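Local structure of redox-sensing transcriptional repressor rex (Thermoanaerobacter ethanolicus, 3WG9) at residues Ala100-Thr103 against Ser104-Ser108; Leu206-Glu209 against Glu210-Lys214. The protein is a winged-helix, Rossmann-fold transcriptional repressor that probably adjusts gene expression to the cellular NADH/NAD(+) redox state. One frame throughout, in Å; residues are numbered along the deposited sequence.

How the contacts relate
Contact 1 comes first along the chain, at the point where helix 94-102 runs out into the loop before strand 110-117 of the parallel Rossmann sheet. Contact 2 follows much later, in the last turns of the C-terminal helix 195-214. Their centres are about 39 Å apart and the nearest atoms about 24 Å, so neither touches the other; the centre of contact 1 is about 12 Å, and that of contact 2 about 33 Å, from the centre of the chain. What they share is the dimer partner. Residues 100-108 meet the second subunit beside the nucleotide-binding region, whereas 206-214 reach it with a helix projecting from the Rossmann domain, consistent with the homodimeric state.

Contact 1: Ala100-Thr103 against Ser104-Ser108; sequences ANYT and SFEKS. With SO4 (sulfate ion), chain E.
Tyr102 and Glu106 run side by side in the same direction, ring and carboxylate planes 51° apart, and Glu106 CG approaches the ring obliquely, 3.6 Å from Tyr102 CE2. At the ring edge, in plane, lie Thr103 CG2 and a sulfate oxygen, SO4 O1. With CG opposite the backbone N (chi1 -178°), the tyrosine carries its hydroxyl to the sulfate; the modelled hydrogen bond from Tyr102 OH to SO4 O1 is a doubtfully short 2.3 Å. The anion, probably from the crystallisation liquor, is also held by Ser196 and His194 of the second subunit. The Phe105 ring passes Asn101 O obliquely, with CD2 3.6 Å from that oxygen.

Ala100-Tyr102 belong to the last part of helix 94-102, which begins within the glycine-rich Gly91-Gly96 segment predicted to bind NAD(+), and Phe105-Ser108 to the loop leading to strand 110-117 of the Rossmann domain. Tyr102 is seen binding NAD(+) in a structure of this protein, though none is bound to this chain. Lys107 N bonds to Ser104 O (2.9 Å). Replacing Lys107 by an alanine would probably uncover Thr103 O where CE now lies, 3.7 Å away, and lose packing against Leu112 and Arg128. Thr103 OG1 turns back to bond Ile99 O.

Contact 2: Leu206-Glu209 against Glu210-Lys214; sequences LNEE and ELFKK
Phe212 packs against Glu208, one helical turn back. Glu208 CG lies 3.8 Å from both Phe212 CD2 and Phe212 CE2, while Glu208 OE2 stays farther off, 4.1 Å from Phe212 CE2, so the glutamate's methylene makes the contact. The carboxylate and ring planes are steep to each other, 75° apart. The ring also brings its edge to the backbone: Glu208 O lies near the ring plane, 3.3 Å from Phe212 CD2. That same oxygen accepts the Phe212 N-H in a fairly straight bond of 3.0 Å. A second bond, equally straight, runs from Leu211 N to Asn207 O at 2.8 Å.

Such i to i+4 bonds are those of an alpha helix, here the terminal turns of helix 195-214. The next in the series, Lys213 N to Glu209 O, is weak, its angle at the hydrogen being 126°. Glu210 O accepts from both Lys213 N and Lys214 N, marking a local departure from the regular pattern.

On another side of the helix Asn207 and Glu210 point the same way. Their oxygens Asn207 OD1 and Glu210 OE1, 3.9 Å apart, lie side by side without bonding, and each group has its partners in other directions. Lys214 NZ reaches Glu210 OE1 from above the carboxylate plane, at 3.1 Å, in a salt bridge; Lys83 of the second subunit forms another with it, and the two lysines probably offset its negative charge. Asn207 ND2 bonds back to Ser203 O.

Farther out, Glu208 is fixed by more than the ring. Its chain is extended, with CG opposite the backbone N (chi1 -170°), and its carboxylate accepts from Tyr204 OH and from the backbone N of Ile6 and Val7 of the second subunit. Val7 of that subunit also packs on Phe212.

Contact 1: Ala100-Thr103 against Ser104-Ser108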
loop_
_atom_site.group_PDB
_atom_site.type_symbol
_atom_site.label_atom_id
_atom_site.label_comp_id
_atom_site.label_asym_id
_atom_site.label_seq_id
_atom_site.Cartn_x
_atom_site.Cartn_y
_atom_site.Cartn_z
ATOM N N ALA B 100 7.212 -12.621 -1.964
ATOM C CA ALA B 100 7.026 -14.050 -1.917
ATOM C C ALA B 100 6.694 -14.496 -0.483
ATOM O O ALA B 100 5.737 -15.250 -0.276
ATOM C CB ALA B 100 8.262 -14.780 -2.469
ATOM N N ASN B 101 7.434 -13.997 0.509
ATOM C CA ASN B 101 7.142 -14.271 1.938
ATOM C C ASN B 101 5.744 -13.752 2.351
ATOM O O ASN B 101 4.991 -14.443 3.026
ATOM C CB ASN B 101 8.229 -13.673 2.883
ATOM C CG ASN B 101 9.672 -14.182 2.599
ATOM O OD1 ASN B 101 10.684 -13.523 2.993
ATOM N ND2 ASN B 101 9.782 -15.356 1.967
ATOM N N TYR B 102 5.375 -12.547 1.922
ATOM C CA TYR B 102 4.076 -11.968 2.298
ATOM C C TYR B 102 2.879 -12.783 1.734
ATOM O O TYR B 102 1.892 -13.047 2.433
ATOM C CB TYR B 102 4.008 -10.499 1.826
ATOM C CG TYR B 102 2.733 -9.800 2.213
ATOM C CD1 TYR B 102 2.645 -9.157 3.442
ATOM C CD2 TYR B 102 1.604 -9.769 1.345
ATOM C CE1 TYR B 102 1.436 -8.535 3.854
ATOM C CE2 TYR B 102 0.398 -9.122 1.732
ATOM C CZ TYR B 102 0.335 -8.513 3.004
ATOM O OH TYR B 102 -0.786 -7.852 3.478
ATOM N N THR B 103 2.984 -13.209 0.478
ATOM C CA THR B 103 1.885 -13.906 -0.190
ATOM C C THR B 103 1.711 -15.421 0.019
ATOM O O THR B 103 0.809 -15.993 -0.594
ATOM C CB THR B 103 1.764 -13.546 -1.700
ATOM O OG1 THR B 103 2.911 -13.980 -2.424
ATOM C CG2 THR B 103 1.569 -12.045 -1.905
ATOM N N SER B 104 2.509 -16.053 0.897
ATOM C CA SER B 104 2.013 -17.215 1.721
ATOM C C SER B 104 1.322 -16.910 3.086
ATOM O O SER B 104 0.415 -17.635 3.514
ATOM C CB SER B 104 3.034 -18.344 1.879
ATOM O OG SER B 104 4.349 -17.839 1.834
ATOM N N PHE B 105 1.726 -15.834 3.757
ATOM C CA PHE B 105 0.845 -15.195 4.740
ATOM C C PHE B 105 -0.407 -14.626 4.068
ATOM O O PHE B 105 -1.236 -13.993 4.718
ATOM C CB PHE B 105 1.603 -14.141 5.563
ATOM C CG PHE B 105 2.501 -14.744 6.615
ATOM C CD1 PHE B 105 1.954 -15.395 7.729
ATOM C CD2 PHE B 105 3.892 -14.702 6.481
ATOM C CE1 PHE B 105 2.785 -15.982 8.706
ATOM C CE2 PHE B 105 4.731 -15.271 7.454
ATOM C CZ PHE B 105 4.180 -15.915 8.563
ATOM N N GLU B 106 -0.479 -14.834 2.750
ATOM C CA GLU B 106 -1.657 -14.668 1.892
ATOM C C GLU B 106 -1.797 -15.856 0.912
ATOM O O GLU B 106 -2.504 -15.730 -0.099
ATOM C CB GLU B 106 -1.561 -13.395 1.019
ATOM C CG GLU B 106 -1.670 -12.043 1.704
ATOM C CD GLU B 106 -2.657 -12.039 2.842
ATOM O OE1 GLU B 106 -3.643 -12.808 2.798
ATOM O OE2 GLU B 106 -2.442 -11.266 3.796
ATOM N N LYS B 107 -1.095 -16.971 1.145
ATOM C CA LYS B 107 -1.136 -18.074 0.187
ATOM C C LYS B 107 -2.441 -18.788 0.400
ATOM O O LYS B 107 -2.918 -19.526 -0.470
ATOM C CB LYS B 107 0.047 -19.056 0.307
ATOM C CG LYS B 107 0.220 -20.001 -0.910
ATOM C CD LYS B 107 1.697 -20.248 -1.266
ATOM C CE LYS B 107 2.351 -19.053 -1.989
ATOM N NZ LYS B 107 3.711 -18.727 -1.439
ATOM N N SER B 108 -3.055 -18.562 1.550
ATOM C CA SER B 108 -4.481 -18.678 1.488
ATOM C C SER B 108 -4.807 -17.747 0.314
ATOM O O SER B 108 -4.887 -16.529 0.468
ATOM C CB SER B 108 -5.147 -18.262 2.787
ATOM O OG SER B 108 -4.803 -19.211 3.779
HETATM S S SO4 E . -2.254 -6.423 6.084
HETATM O O1 SO4 E . -1.016 -7.114 5.689
HETATM O O2 SO4 E . -2.018 -5.308 7.035
HETATM O O3 SO4 E . -2.836 -5.882 4.855
HETATM O O4 SO4 E . -3.231 -7.359 6.661
#

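Contact 2: Leu206-Glu209 against Glu210-Lys214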
loop_
_atom_site.group_PDB
_atom_site.type_symbol
_atom_site.label_atom_id
_atom_site.label_comp_id
_atom_site.label_asym_id
_atom_site.label_seq_id
_atom_site.Cartn_x
_atom_site.Cartn_y
_atom_site.Cartn_z
ATOM N N LEU B 206 3.290 15.011 10.504
ATOM C CA LEU B 206 4.371 15.704 11.198
ATOM C C LEU B 206 4.286 17.226 11.043
ATOM O O LEU B 206 4.829 17.965 11.855
ATOM C CB LEU B 206 5.751 15.236 10.671
ATOM C CG LEU B 206 6.188 13.839 11.143
ATOM C CD1 LEU B 206 7.356 13.316 10.337
ATOM C CD2 LEU B 206 6.505 13.798 12.616
ATOM N N ASN B 207 3.612 17.707 10.006
ATOM C CA ASN B 207 3.571 19.154 9.730
ATOM C C ASN B 207 2.241 19.798 9.852
ATOM O O ASN B 207 2.131 21.024 9.662
ATOM C CB ASN B 207 4.102 19.450 8.321
ATOM C CG ASN B 207 5.566 19.269 8.258
ATOM O OD1 ASN B 207 6.320 20.009 8.886
ATOM N ND2 ASN B 207 5.990 18.207 7.589
ATOM N N GLU B 208 1.228 19.012 10.159
ATOM C CA GLU B 208 -0.104 19.563 10.104
ATOM C C GLU B 208 -0.284 20.783 11.037
ATOM O O GLU B 208 -0.885 21.796 10.625
ATOM C CB GLU B 208 -1.162 18.535 10.444
ATOM C CG GLU B 208 -2.567 19.078 10.147
ATOM C CD GLU B 208 -3.692 18.086 10.415
ATOM O OE1 GLU B 208 -3.708 17.500 11.499
ATOM O OE2 GLU B 208 -4.522 17.860 9.514
ATOM N N GLU B 209 0.194 20.679 12.276
ATOM C CA GLU B 209 -0.149 21.726 13.239
ATOM C C GLU B 209 0.549 22.994 12.801
ATOM O O GLU B 209 -0.053 24.063 12.798
ATOM C CB GLU B 209 0.226 21.368 14.684
ATOM C CG GLU B 209 1.653 20.866 14.805
ATOM C CD GLU B 209 2.405 21.350 16.053
ATOM O OE1 GLU B 209 1.772 21.511 17.131
ATOM O OE2 GLU B 209 3.653 21.528 15.932
ATOM N N GLU B 210 1.814 22.876 12.411
ATOM C CA GLU B 210 2.473 23.972 11.756
ATOM C C GLU B 210 1.636 24.549 10.615
ATOM O O GLU B 210 1.394 25.760 10.567
ATOM C CB GLU B 210 3.859 23.559 11.290
ATOM C CG GLU B 210 4.821 24.728 11.131
ATOM C CD GLU B 210 5.901 24.486 10.077
ATOM O OE1 GLU B 210 5.623 23.807 9.050
ATOM O OE2 GLU B 210 7.026 25.012 10.246
ATOM N N LEU B 211 1.191 23.708 9.696
ATOM C CA LEU B 211 0.490 24.167 8.503
ATOM C C LEU B 211 -0.696 25.057 8.860
ATOM O O LEU B 211 -0.960 26.045 8.173
ATOM C CB LEU B 211 -0.009 22.975 7.690
ATOM C CG LEU B 211 -0.876 23.113 6.440
ATOM C CD1 LEU B 211 -0.143 23.890 5.333
ATOM C CD2 LEU B 211 -1.338 21.699 5.918
ATOM N N PHE B 212 -1.449 24.662 9.879
ATOM C CA PHE B 212 -2.611 25.424 10.315
ATOM C C PHE B 212 -2.273 26.527 11.315
ATOM O O PHE B 212 -3.169 27.242 11.725
ATOM C CB PHE B 212 -3.684 24.501 10.899
ATOM C CG PHE B 212 -4.408 23.738 9.868
ATOM C CD1 PHE B 212 -5.514 24.280 9.242
ATOM C CD2 PHE B 212 -3.922 22.505 9.428
ATOM C CE1 PHE B 212 -6.159 23.586 8.235
ATOM C CE2 PHE B 212 -4.566 21.801 8.437
ATOM C CZ PHE B 212 -5.693 22.316 7.837
ATOM N N LYS B 213 -1.031 26.585 11.784
ATOM C CA LYS B 213 -0.524 27.690 12.589
ATOM C C LYS B 213 0.016 28.727 11.595
ATOM O O LYS B 213 -0.268 29.914 11.708
ATOM C CB LYS B 213 0.647 27.226 13.458
ATOM C CG LYS B 213 0.466 27.136 14.974
ATOM C CD LYS B 213 1.854 26.937 15.617
ATOM C CE LYS B 213 2.558 25.686 15.034
ATOM N NZ LYS B 213 4.003 25.813 14.592
ATOM N N LYS B 214 0.810 28.270 10.629
ATOM C CA LYS B 214 1.196 29.069 9.457
ATOM C C LYS B 214 -0.051 29.720 8.852
ATOM O O LYS B 214 -0.473 30.803 9.291
ATOM C CB LYS B 214 1.884 28.180 8.400
ATOM C CG LYS B 214 3.407 28.156 8.464
ATOM C CD LYS B 214 4.001 27.969 7.070
ATOM C CE LYS B 214 3.659 26.604 6.467
ATOM N NZ LYS B 214 4.775 25.658 6.716
#